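Local atomic coordinates of 4-hydroxy-tetrahydrodipicolinate synthase (Methanocaldococcus jannaschii DSM 2661, PDB entry 2YXG), a protein that probably catalyses the condensation of pyruvate with aspartate beta-semialdehyde to 4-hydroxy-tetrahydrodipicolinate, a step in lysine biosynthesis. Residues Ile10-Asp19 / Arg259-Pro267. Numbering follows the deposited sequence.
Sequences ITPFKNKEVD and RPAGELRLP
R265 lays its side chain across one face of the F13 ring, the two crossing at about a right angle. From CA its CB points toward the hairpin; with CG anti to the carbonyl carbon (chi1 -85°) and the chain extended from there to NE, each further group in turn finds the ring. R265 CG lies 3.7 Å from F13 CE2, and R265 CD follows over F13 CZ. Beyond them R265 NE sits 3.7 Å from F13 CZ, and R265 CZ comes equally near F13 CE1. The guanidinium is thus stacked flat, its plane 1° from that of the ring, in an off-centre cation-pi contact. At its edge NH2 gives a weak bond, 3.3 Å long, to K16 O. NH1 makes a salt bridge with E54 and a hydrogen bond to T49 O. Were R265 an alanine, this face of F13 would probably lose its cover and E54 the guanidinium it pairs with. Phenylalanine suits its place because the flat ring gives R265 a face, while its C-H edge takes E263 O in its plane, 3.1 Å from F13 CD2; T11 O lies over the opposite face. Beside it, F13 N donates to A261 O at 2.9 Å. G262 passes F13 O where a side chain would clash, and its positive phi also suits glycine. Farther along, I10 rests its CD1 3.6 Å from A261 CB. In this DapA-family TIM barrel, the small beta hairpin after strand 4-7, turning through a type I' turn at K14-E17, is thereby joined to the loop following helix 248-256, with I10, at the start of the segment, beside the probable pyruvate-binding T44.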
ATOM      1  N   ILE A  10     -27.893   6.485   9.766  1.00 19.87           N
ATOM      2  CA  ILE A  10     -28.327   6.127   8.456  1.00 20.74           C
ATOM      3  C   ILE A  10     -29.481   7.009   8.022  1.00 21.04           C
ATOM      4  O   ILE A  10     -30.169   7.637   8.845  1.00 21.78           O
ATOM      5  CB  ILE A  10     -28.747   4.656   8.376  1.00 20.98           C
ATOM      6  CG1 ILE A  10     -30.002   4.416   9.262  1.00 21.77           C
ATOM      7  CG2 ILE A  10     -27.544   3.780   8.740  1.00 19.53           C
ATOM      8  CD1 ILE A  10     -30.975   3.409   8.696  1.00 21.76           C
ATOM      9  N   THR A  11     -29.675   7.069   6.711  1.00 21.41           N
ATOM     10  CA  THR A  11     -30.905   7.630   6.145  1.00 22.21           C
ATOM     11  C   THR A  11     -31.814   6.423   5.765  1.00 22.11           C
ATOM     12  O   THR A  11     -31.553   5.736   4.799  1.00 21.78           O
ATOM     13  CB  THR A  11     -30.594   8.552   4.903  1.00 21.54           C
ATOM     14  OG1 THR A  11     -29.660   9.581   5.266  1.00 21.21           O
ATOM     15  CG2 THR A  11     -31.858   9.221   4.354  1.00 22.54           C
ATOM     16  N   PRO A  12     -32.890   6.185   6.515  1.00 23.29           N
ATOM     17  CA  PRO A  12     -33.783   5.062   6.159  1.00 23.78           C
ATOM     18  C   PRO A  12     -34.692   5.454   4.998  1.00 25.14           C
ATOM     19  O   PRO A  12     -35.082   6.615   4.898  1.00 25.40           O
ATOM     20  CB  PRO A  12     -34.596   4.829   7.435  1.00 24.12           C
ATOM     21  CG  PRO A  12     -34.418   6.067   8.280  1.00 23.51           C
ATOM     22  CD  PRO A  12     -33.374   6.946   7.684  1.00 23.47           C
ATOM     23  N   PHE A  13     -34.968   4.501   4.102  1.00 25.60           N
ATOM     24  CA  PHE A  13     -35.818   4.677   2.957  1.00 27.26           C
ATOM     25  C   PHE A  13     -37.079   3.758   3.067  1.00 29.40           C
ATOM     26  O   PHE A  13     -37.007   2.619   3.572  1.00 28.32           O
ATOM     27  CB  PHE A  13     -35.053   4.371   1.639  1.00 26.84           C
ATOM     28  CG  PHE A  13     -33.777   5.199   1.421  1.00 27.30           C
ATOM     29  CD1 PHE A  13     -33.811   6.614   1.425  1.00 23.52           C
ATOM     30  CD2 PHE A  13     -32.530   4.547   1.183  1.00 26.57           C
ATOM     31  CE1 PHE A  13     -32.629   7.377   1.226  1.00 23.38           C
ATOM     32  CE2 PHE A  13     -31.321   5.292   0.981  1.00 26.04           C
ATOM     33  CZ  PHE A  13     -31.358   6.719   1.017  1.00 24.09           C
ATOM     34  N   LYS A  14     -38.228   4.274   2.626  1.00 30.97           N
ATOM     35  CA  LYS A  14     -39.457   3.488   2.468  1.00 33.87           C
ATOM     36  C   LYS A  14     -40.049   3.882   1.133  1.00 34.33           C
ATOM     37  O   LYS A  14     -40.269   5.063   0.851  1.00 33.78           O
ATOM     38  CB  LYS A  14     -40.494   3.747   3.586  1.00 34.77           C
ATOM     39  CG  LYS A  14     -40.579   2.652   4.683  1.00 39.63           C
ATOM     40  CD  LYS A  14     -39.128   2.016   4.897  1.00 45.33           C
ATOM     41  CE  LYS A  14     -38.558   2.026   6.371  1.00 44.85           C
ATOM     42  NZ  LYS A  14     -37.131   2.560   6.527  1.00 36.32           N
ATOM     43  N   ASN A  15     -40.284   2.880   0.299  1.00 36.45           N
ATOM     44  CA  ASN A  15     -40.823   3.096  -1.042  1.00 38.01           C
ATOM     45  C   ASN A  15     -40.066   4.122  -1.895  1.00 38.90           C
ATOM     46  O   ASN A  15     -40.671   5.025  -2.515  1.00 39.22           O
ATOM     47  CB  ASN A  15     -42.305   3.416  -0.958  1.00 38.79           C
ATOM     48  CG  ASN A  15     -43.101   2.242  -0.405  1.00 41.95           C
ATOM     49  OD1 ASN A  15     -43.810   2.381   0.591  1.00 43.45           O
ATOM     50  ND2 ASN A  15     -42.956   1.061  -1.042  1.00 43.64           N
ATOM     51  N   LYS A  16     -38.740   3.957  -1.928  1.00 38.65           N
ATOM     52  CA  LYS A  16     -37.869   4.753  -2.779  1.00 39.54           C
ATOM     53  C   LYS A  16     -37.763   6.205  -2.240  1.00 38.52           C
ATOM     54  O   LYS A  16     -37.207   7.083  -2.902  1.00 39.00           O
ATOM     55  CB  LYS A  16     -38.338   4.693  -4.279  1.00 40.60           C
ATOM     56  CG  LYS A  16     -37.963   3.407  -5.148  1.00 43.64           C
ATOM     57  CD  LYS A  16     -38.139   2.025  -4.448  1.00 48.20           C
ATOM     58  CE  LYS A  16     -39.648   1.589  -4.308  1.00 52.65           C
ATOM     59  NZ  LYS A  16     -39.932   0.350  -3.434  1.00 49.97           N
ATOM     60  N   GLU A  17     -38.310   6.444  -1.047  1.00 36.73           N
ATOM     61  CA  GLU A  17     -38.275   7.769  -0.445  1.00 35.68           C
ATOM     62  C   GLU A  17     -37.684   7.769   0.967  1.00 33.07           C
ATOM     63  O   GLU A  17     -37.797   6.782   1.698  1.00 32.55           O
ATOM     64  CB  GLU A  17     -39.685   8.415  -0.450  1.00 36.04           C
ATOM     65  CG  GLU A  17     -40.332   8.597  -1.835  1.00 40.08           C
ATOM     66  CD  GLU A  17     -39.471   9.382  -2.892  1.00 46.20           C
ATOM     67  OE1 GLU A  17     -38.540  10.141  -2.555  1.00 49.34           O
ATOM     68  OE2 GLU A  17     -39.747   9.247  -4.103  1.00 49.31           O
ATOM     69  N   VAL A  18     -37.064   8.880   1.343  1.00 31.09           N
ATOM     70  CA  VAL A  18     -36.567   9.057   2.696  1.00 29.56           C
ATOM     71  C   VAL A  18     -37.724   8.750   3.630  1.00 30.59           C
ATOM     72  O   VAL A  18     -38.842   9.192   3.386  1.00 30.34           O
ATOM     73  CB  VAL A  18     -36.040  10.476   2.981  1.00 29.81           C
ATOM     74  CG1 VAL A  18     -35.864  10.701   4.477  1.00 25.12           C
ATOM     75  CG2 VAL A  18     -34.725  10.740   2.193  1.00 26.89           C
ATOM     76  N   ASP A  19     -37.453   7.942   4.666  1.00 30.42           N
ATOM     77  CA  ASP A  19     -38.471   7.563   5.629  1.00 30.57           C
ATOM     78  C   ASP A  19     -38.371   8.442   6.883  1.00 30.05           C
ATOM     79  O   ASP A  19     -37.592   8.150   7.826  1.00 28.66           O
ATOM     80  CB  ASP A  19     -38.310   6.079   5.936  1.00 31.22           C
ATOM     81  CG  ASP A  19     -39.209   5.605   7.052  1.00 33.86           C
ATOM     82  OD1 ASP A  19     -40.102   6.369   7.512  1.00 36.53           O
ATOM     83  OD2 ASP A  19     -38.983   4.460   7.489  1.00 34.97           O
ATOM     84  N   ARG A 259     -35.678  -2.438  12.873  1.00 28.69           N
ATOM     85  CA  ARG A 259     -35.619  -0.988  13.104  1.00 28.98           C
ATOM     86  C   ARG A 259     -35.686  -0.300  11.729  1.00 26.78           C
ATOM     87  O   ARG A 259     -35.391  -0.932  10.717  1.00 27.95           O
ATOM     88  CB  ARG A 259     -34.356  -0.588  13.883  1.00 27.91           C
ATOM     89  CG  ARG A 259     -34.206  -1.244  15.286  1.00 32.44           C
ATOM     90  CD  ARG A 259     -33.432  -0.372  16.335  1.00 35.16           C
ATOM     91  NE  ARG A 259     -34.351   0.219  17.352  1.00 47.09           N
ATOM     92  CZ  ARG A 259     -34.908   1.448  17.315  1.00 48.85           C
ATOM     93  NH1 ARG A 259     -34.670   2.322  16.318  1.00 46.00           N
ATOM     94  NH2 ARG A 259     -35.734   1.808  18.302  1.00 51.34           N
ATOM     95  N   PRO A 260     -36.114   0.975  11.671  1.00 25.53           N
ATOM     96  CA  PRO A 260     -36.189   1.578  10.335  1.00 24.99           C
ATOM     97  C   PRO A 260     -34.820   1.654   9.672  1.00 25.04           C
ATOM     98  O   PRO A 260     -33.863   2.090  10.304  1.00 25.99           O
ATOM     99  CB  PRO A 260     -36.742   2.997  10.601  1.00 24.33           C
ATOM    100  CG  PRO A 260     -37.361   2.931  11.970  1.00 23.98           C
ATOM    101  CD  PRO A 260     -36.562   1.908  12.732  1.00 24.44           C
ATOM    102  N   ALA A 261     -34.744   1.189   8.422  1.00 24.74           N
ATOM    103  CA  ALA A 261     -33.576   1.307   7.542  1.00 23.06           C
ATOM    104  C   ALA A 261     -34.017   1.198   6.067  1.00 22.79           C
ATOM    105  O   ALA A 261     -33.794   2.102   5.263  1.00 24.17           O
ATOM    106  CB  ALA A 261     -32.499   0.233   7.905  1.00 22.35           C
ATOM    107  N   GLY A 262     -34.680   0.104   5.719  1.00 22.57           N
ATOM    108  CA  GLY A 262     -34.983  -0.214   4.331  1.00 22.83           C
ATOM    109  C   GLY A 262     -33.770  -0.467   3.405  1.00 23.92           C
ATOM    110  O   GLY A 262     -32.710  -0.973   3.828  1.00 22.11           O
ATOM    111  N   GLU A 263     -33.948  -0.121   2.131  1.00 25.05           N
ATOM    112  CA  GLU A 263     -33.030  -0.543   1.083  1.00 27.50           C
ATOM    113  C   GLU A 263     -31.823   0.389   1.000  1.00 26.38           C
ATOM    114  O   GLU A 263     -31.871   1.549   1.467  1.00 25.40           O
ATOM    115  CB  GLU A 263     -33.724  -0.527  -0.286  1.00 28.50           C
ATOM    116  CG  GLU A 263     -35.152  -1.175  -0.350  1.00 38.81           C
ATOM    117  CD  GLU A 263     -35.231  -2.670   0.059  1.00 48.40           C
ATOM    118  OE1 GLU A 263     -34.304  -3.454  -0.316  1.00 49.25           O
ATOM    119  OE2 GLU A 263     -36.253  -3.046   0.738  1.00 51.60           O
ATOM    120  N   LEU A 264     -30.768  -0.106   0.352  1.00 24.70           N
ATOM    121  CA  LEU A 264     -29.646   0.706  -0.029  1.00 22.96           C
ATOM    122  C   LEU A 264     -29.839   1.206  -1.441  1.00 22.93           C
ATOM    123  O   LEU A 264     -30.508   0.569  -2.268  1.00 22.78           O
ATOM    124  CB  LEU A 264     -28.346  -0.102   0.100  1.00 23.87           C
ATOM    125  CG  LEU A 264     -28.062  -0.544   1.550  1.00 23.05           C
ATOM    126  CD1 LEU A 264     -27.616  -2.040   1.611  1.00 23.21           C
ATOM    127  CD2 LEU A 264     -27.101   0.393   2.241  1.00 21.58           C
ATOM    128  N   ARG A 265     -29.279   2.375  -1.724  1.00 21.42           N
ATOM    129  CA  ARG A 265     -29.368   2.956  -3.049  1.00 20.07           C
ATOM    130  C   ARG A 265     -28.154   2.607  -3.886  1.00 19.60           C
ATOM    131  O   ARG A 265     -27.019   2.684  -3.404  1.00 18.42           O
ATOM    132  CB  ARG A 265     -29.488   4.473  -2.928  1.00 21.12           C
ATOM    133  CG  ARG A 265     -30.948   4.930  -2.705  1.00 21.31           C
ATOM    134  CD  ARG A 265     -31.084   6.448  -2.825  1.00 21.38           C
ATOM    135  NE  ARG A 265     -32.460   6.840  -2.532  1.00 26.49           N
ATOM    136  CZ  ARG A 265     -32.889   8.092  -2.428  1.00 27.73           C
ATOM    137  NH1 ARG A 265     -32.029   9.115  -2.536  1.00 24.21           N
ATOM    138  NH2 ARG A 265     -34.182   8.296  -2.186  1.00 28.14           N
ATOM    139  N   LEU A 266     -28.381   2.254  -5.147  1.00 18.80           N
ATOM    140  CA  LEU A 266     -27.249   1.920  -6.011  1.00 19.45           C
ATOM    141  C   LEU A 266     -26.306   3.123  -6.081  1.00 21.30           C
ATOM    142  O   LEU A 266     -26.764   4.303  -6.158  1.00 20.04           O
ATOM    143  CB  LEU A 266     -27.680   1.433  -7.406  1.00 19.01           C
ATOM    144  CG  LEU A 266     -28.420   0.107  -7.428  1.00 18.04           C
ATOM    145  CD1 LEU A 266     -29.194  -0.137  -8.774  1.00 19.26           C
ATOM    146  CD2 LEU A 266     -27.447  -1.034  -7.081  1.00 16.84           C
ATOM    147  N   PRO A 267     -24.985   2.826  -6.134  1.00 22.24           N
ATOM    148  CA  PRO A 267     -24.389   1.506  -6.369  1.00 22.23           C
ATOM    149  C   PRO A 267     -24.220   0.569  -5.159  1.00 22.32           C
ATOM    150  O   PRO A 267     -23.657  -0.538  -5.296  1.00 21.24           O
ATOM    151  CB  PRO A 267     -23.045   1.850  -7.008  1.00 21.79           C
ATOM    152  CG  PRO A 267     -22.693   3.123  -6.356  1.00 23.70           C
ATOM    153  CD  PRO A 267     -23.973   3.870  -6.044  1.00 22.28           C
TER
HETATM  154  O   HOH W   1     -36.742   0.933   1.452  1.00 26.87           O